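Peroxiredoxin 6 (Arenicola marina, PDB 2V2G) probably reduces hydrogen peroxide and organic hydroperoxides to water and alcohols as a thiol-specific peroxidase of the Prx6 subfamily. Local coordinates at residues E48-R62 and G150-Q164. The protein carries 1 engineered substitution. Residues are numbered along the deposited sequence; the frame is centred on the assembly and turned at random.
Sequences ELGRVIQLEGDFKKR and GRNFSEILRVIDSLQ
E48, with CG anti to its carbonyl carbon (chi1 -72°) and the chain extended beyond, meets R151, whose bend at chi3 (-74°) turns its guanidinium side-on to the carboxylate. R151 NE reaches E48 OE2 and R151 NH2 reaches E48 OE1, both at 2.8 Å and from above the carboxylate plane, which leaves the anti lone pair of OE2 to R151 N at 2.7 Å. R128 of the benzoate pocket also pairs with E48 OE1, so E48 probably helps position arginines beside the active site. Two CH-pi contacts form the apolar middle: V52 CG2 sits 3.6 Å from the centroid of the F153 ring, L157 CD2 over the centre of the F59 ring. I160 CD1 closes on F59 CE1 at 3.5 Å. R62 grips D161 side-on, NE to OD1 at 2.7 Å and NH2 to OD2, while its NH1 reaches D58 O; an alanine here would probably leave the D161 carboxylate without its cross-helix charge partner and take the guanidinium off L157 CD2. Q164 NE2 donates a nearly straight hydrogen bond to R62 O. Helix 56-61 runs nearly parallel (8°) to helix segment 153-164, both on one face of the thioredoxin-fold sheet, where I156 rests on strand 124-133 and Q164 on strand 31-36.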
# COMPACT_ATOMS: atom_id res chain seq x y z
N GLU A 48 -5.22 15.03 3.40
CA GLU A 48 -5.61 13.63 3.55
C GLU A 48 -6.83 13.42 4.44
O GLU A 48 -7.82 12.77 4.00
CB GLU A 48 -4.44 12.82 4.08
CG GLU A 48 -3.36 12.63 3.07
CD GLU A 48 -2.29 11.71 3.65
OE1 GLU A 48 -1.95 11.95 4.81
OE2 GLU A 48 -1.89 10.74 2.98
N LEU A 49 -6.79 13.98 5.64
CA LEU A 49 -7.97 13.86 6.53
C LEU A 49 -9.16 14.57 5.91
O LEU A 49 -10.30 14.13 6.06
CB LEU A 49 -7.64 14.31 7.97
CG LEU A 49 -7.00 13.22 8.82
CD1 LEU A 49 -5.63 12.78 8.37
CD2 LEU A 49 -6.94 13.67 10.29
N GLY A 50 -8.95 15.64 5.17
CA GLY A 50 -10.06 16.30 4.49
C GLY A 50 -10.67 15.46 3.39
O GLY A 50 -11.89 15.42 3.18
N ARG A 51 -9.81 14.77 2.64
CA ARG A 51 -10.26 13.79 1.67
C ARG A 51 -11.10 12.68 2.29
O ARG A 51 -12.08 12.23 1.68
CB ARG A 51 -9.09 13.23 0.86
CG ARG A 51 -9.50 12.32 -0.25
CD ARG A 51 -10.51 12.92 -1.21
NE ARG A 51 -10.78 12.10 -2.40
CZ ARG A 51 -11.89 12.18 -3.10
NH1 ARG A 51 -12.83 13.02 -2.73
NH2 ARG A 51 -12.06 11.38 -4.15
N VAL A 52 -10.66 12.17 3.44
CA VAL A 52 -11.42 11.14 4.13
C VAL A 52 -12.83 11.65 4.52
O VAL A 52 -13.81 10.94 4.29
CB VAL A 52 -10.64 10.54 5.30
CG1 VAL A 52 -11.48 9.49 6.02
CG2 VAL A 52 -9.36 9.88 4.76
N ILE A 53 -12.94 12.87 5.01
CA ILE A 53 -14.27 13.49 5.24
C ILE A 53 -15.09 13.46 3.93
O ILE A 53 -16.26 13.04 3.92
CB ILE A 53 -14.22 14.94 5.84
CG1 ILE A 53 -13.46 14.90 7.19
CG2 ILE A 53 -15.68 15.61 5.83
CD1 ILE A 53 -13.34 16.24 7.81
N GLN A 54 -14.48 13.88 2.80
CA GLN A 54 -15.18 13.87 1.53
C GLN A 54 -15.72 12.49 1.15
O GLN A 54 -16.78 12.41 0.52
CB GLN A 54 -14.35 14.45 0.38
CG GLN A 54 -13.98 15.90 0.52
CD GLN A 54 -13.00 16.36 -0.56
OE1 GLN A 54 -12.51 15.55 -1.38
NE2 GLN A 54 -12.70 17.66 -0.55
N LEU A 55 -14.97 11.45 1.53
CA LEU A 55 -15.31 10.07 1.22
C LEU A 55 -16.09 9.35 2.36
O LEU A 55 -16.28 8.12 2.28
CB LEU A 55 -14.01 9.29 0.91
CG LEU A 55 -13.31 9.71 -0.38
CD1 LEU A 55 -11.90 9.01 -0.47
CD2 LEU A 55 -14.19 9.31 -1.56
N GLU A 56 -16.52 10.04 3.41
CA GLU A 56 -17.03 9.33 4.59
C GLU A 56 -18.26 8.45 4.24
O GLU A 56 -18.35 7.31 4.71
CB GLU A 56 -17.31 10.32 5.74
CG GLU A 56 -18.72 10.72 5.97
CD GLU A 56 -19.54 9.68 6.76
OE1 GLU A 56 -18.96 8.89 7.57
OE2 GLU A 56 -20.78 9.67 6.58
N GLY A 57 -19.13 8.96 3.40
CA GLY A 57 -20.22 8.15 2.92
C GLY A 57 -19.85 6.90 2.12
O GLY A 57 -20.59 5.92 2.16
N ASP A 58 -18.76 6.93 1.36
CA ASP A 58 -18.31 5.75 0.62
C ASP A 58 -17.84 4.66 1.60
O ASP A 58 -18.07 3.49 1.38
CB ASP A 58 -17.17 6.17 -0.33
CG ASP A 58 -17.67 7.12 -1.45
OD1 ASP A 58 -18.75 6.87 -2.05
OD2 ASP A 58 -17.05 8.18 -1.65
N PHE A 59 -17.19 5.06 2.67
CA PHE A 59 -16.77 4.10 3.71
C PHE A 59 -18.02 3.61 4.45
O PHE A 59 -18.16 2.40 4.68
CB PHE A 59 -15.76 4.74 4.63
CG PHE A 59 -14.40 4.87 3.99
CD1 PHE A 59 -13.53 3.80 4.00
CD2 PHE A 59 -14.02 6.06 3.39
CE1 PHE A 59 -12.22 3.90 3.43
CE2 PHE A 59 -12.70 6.18 2.82
CZ PHE A 59 -11.83 5.10 2.80
N LYS A 60 -18.92 4.54 4.78
CA LYS A 60 -20.12 4.18 5.55
C LYS A 60 -20.94 3.16 4.76
O LYS A 60 -21.40 2.19 5.34
CB LYS A 60 -20.93 5.45 5.96
CG LYS A 60 -22.01 5.25 7.02
CD LYS A 60 -22.74 6.60 7.26
CE LYS A 60 -24.24 6.41 7.71
NZ LYS A 60 -25.16 7.64 7.90
N LYS A 61 -21.13 3.38 3.45
CA LYS A 61 -21.88 2.45 2.58
C LYS A 61 -21.33 1.03 2.63
O LYS A 61 -22.06 0.03 2.38
CB LYS A 61 -21.80 2.89 1.09
CG LYS A 61 -22.58 4.16 0.74
CD LYS A 61 -24.07 3.96 0.50
CE LYS A 61 -24.82 5.23 0.02
NZ LYS A 61 -25.96 4.82 -0.82
N ARG A 62 -20.02 0.94 2.86
CA ARG A 62 -19.34 -0.36 2.89
C ARG A 62 -19.24 -0.95 4.27
O ARG A 62 -18.62 -2.00 4.45
CB ARG A 62 -17.98 -0.21 2.25
CG ARG A 62 -18.09 0.12 0.78
CD ARG A 62 -16.71 0.55 0.30
NE ARG A 62 -16.57 0.70 -1.14
CZ ARG A 62 -17.00 1.73 -1.85
NH1 ARG A 62 -17.65 2.77 -1.30
NH2 ARG A 62 -16.78 1.73 -3.15
N GLY A 150 1.59 11.78 0.06
CA GLY A 150 0.19 11.63 0.39
C GLY A 150 -0.44 10.42 -0.23
O GLY A 150 -0.04 9.99 -1.28
N ARG A 151 -1.43 9.82 0.46
CA ARG A 151 -2.06 8.62 0.03
C ARG A 151 -3.14 8.82 -1.06
O ARG A 151 -3.48 9.94 -1.40
CB ARG A 151 -2.67 7.92 1.25
CG ARG A 151 -1.60 7.33 2.14
CD ARG A 151 -2.07 7.09 3.51
NE ARG A 151 -2.19 8.31 4.26
CZ ARG A 151 -2.34 8.39 5.59
NH1 ARG A 151 -2.40 7.29 6.37
NH2 ARG A 151 -2.34 9.55 6.14
N ASN A 152 -3.54 7.69 -1.65
CA ASN A 152 -4.62 7.59 -2.64
C ASN A 152 -5.74 6.79 -1.96
O ASN A 152 -5.71 5.56 -1.90
CB ASN A 152 -4.07 6.91 -3.92
CG ASN A 152 -5.12 6.59 -4.94
OD1 ASN A 152 -6.31 6.81 -4.69
ND2 ASN A 152 -4.71 6.07 -6.08
N PHE A 153 -6.76 7.51 -1.50
CA PHE A 153 -7.85 6.90 -0.75
C PHE A 153 -8.87 6.21 -1.70
O PHE A 153 -9.62 5.35 -1.25
CB PHE A 153 -8.51 7.93 0.24
CG PHE A 153 -7.70 8.12 1.50
CD1 PHE A 153 -7.71 7.18 2.53
CD2 PHE A 153 -6.83 9.20 1.60
CE1 PHE A 153 -6.87 7.33 3.70
CE2 PHE A 153 -6.03 9.37 2.72
CZ PHE A 153 -6.05 8.43 3.77
N SER A 154 -8.85 6.53 -2.99
CA SER A 154 -9.64 5.72 -3.96
C SER A 154 -9.09 4.30 -4.09
O SER A 154 -9.86 3.36 -4.23
CB SER A 154 -9.79 6.40 -5.29
OG SER A 154 -8.59 6.39 -6.04
N GLU A 155 -7.77 4.15 -4.04
CA GLU A 155 -7.17 2.80 -4.02
C GLU A 155 -7.57 2.03 -2.75
O GLU A 155 -7.82 0.85 -2.78
CB GLU A 155 -5.63 2.86 -4.12
CG GLU A 155 -4.95 1.52 -3.94
CD GLU A 155 -5.25 0.49 -4.99
OE1 GLU A 155 -5.89 0.86 -6.05
OE2 GLU A 155 -4.73 -0.66 -4.86
N ILE A 156 -7.66 2.74 -1.62
CA ILE A 156 -8.10 2.15 -0.36
C ILE A 156 -9.55 1.63 -0.52
O ILE A 156 -9.83 0.49 -0.15
CB ILE A 156 -7.95 3.15 0.82
CG1 ILE A 156 -6.44 3.37 1.05
CG2 ILE A 156 -8.54 2.53 2.11
CD1 ILE A 156 -6.11 4.61 1.83
N LEU A 157 -10.41 2.45 -1.12
CA LEU A 157 -11.79 1.99 -1.39
C LEU A 157 -11.77 0.79 -2.35
O LEU A 157 -12.54 -0.17 -2.18
CB LEU A 157 -12.70 3.09 -1.87
CG LEU A 157 -12.99 4.15 -0.79
CD1 LEU A 157 -13.45 5.43 -1.38
CD2 LEU A 157 -14.05 3.60 0.17
N ARG A 158 -10.91 0.82 -3.36
CA ARG A 158 -10.87 -0.30 -4.35
C ARG A 158 -10.52 -1.61 -3.65
O ARG A 158 -11.14 -2.65 -3.89
CB ARG A 158 -9.87 -0.00 -5.49
CG ARG A 158 -9.84 -0.95 -6.69
CD ARG A 158 -8.71 -0.64 -7.62
NE ARG A 158 -7.47 -1.17 -7.07
CZ ARG A 158 -7.09 -2.43 -7.12
NH1 ARG A 158 -7.80 -3.36 -7.76
NH2 ARG A 158 -5.98 -2.78 -6.48
N VAL A 159 -9.47 -1.58 -2.82
CA VAL A 159 -9.08 -2.79 -2.11
C VAL A 159 -10.09 -3.23 -1.08
O VAL A 159 -10.24 -4.43 -0.90
CB VAL A 159 -7.65 -2.74 -1.58
CG1 VAL A 159 -6.65 -2.47 -2.73
CG2 VAL A 159 -7.46 -1.71 -0.48
N ILE A 160 -10.79 -2.31 -0.43
CA ILE A 160 -11.91 -2.70 0.44
C ILE A 160 -12.93 -3.51 -0.34
O ILE A 160 -13.36 -4.59 0.10
CB ILE A 160 -12.61 -1.50 1.17
CG1 ILE A 160 -11.62 -0.95 2.23
CG2 ILE A 160 -13.98 -1.96 1.75
CD1 ILE A 160 -11.99 0.46 2.73
N ASP A 161 -13.30 -3.03 -1.53
CA ASP A 161 -14.26 -3.78 -2.40
C ASP A 161 -13.74 -5.18 -2.70
O ASP A 161 -14.47 -6.17 -2.65
CB ASP A 161 -14.56 -2.98 -3.66
CG ASP A 161 -15.34 -1.72 -3.35
OD1 ASP A 161 -16.01 -1.66 -2.29
OD2 ASP A 161 -15.37 -0.78 -4.16
N SER A 162 -12.46 -5.27 -3.01
CA SER A 162 -11.84 -6.61 -3.31
C SER A 162 -11.88 -7.48 -2.08
O SER A 162 -12.30 -8.65 -2.13
CB SER A 162 -10.41 -6.45 -3.80
OG SER A 162 -9.77 -7.72 -3.90
N LEU A 163 -11.49 -6.92 -0.95
CA LEU A 163 -11.40 -7.73 0.29
C LEU A 163 -12.81 -8.24 0.69
O LEU A 163 -12.92 -9.34 1.20
CB LEU A 163 -10.79 -6.93 1.44
CG LEU A 163 -9.32 -6.57 1.27
CD1 LEU A 163 -9.04 -5.39 2.23
CD2 LEU A 163 -8.41 -7.78 1.52
N GLN A 164 -13.82 -7.38 0.59
CA GLN A 164 -15.17 -7.76 1.06
C GLN A 164 -15.75 -8.81 0.11
O GLN A 164 -16.40 -9.77 0.57
CB GLN A 164 -16.05 -6.54 1.18
CG GLN A 164 -15.60 -5.62 2.28
CD GLN A 164 -16.54 -4.47 2.50
OE1 GLN A 164 -17.18 -3.97 1.57
NE2 GLN A 164 -16.64 -4.02 3.74
O HOH W 1 -9.35 9.67 -3.44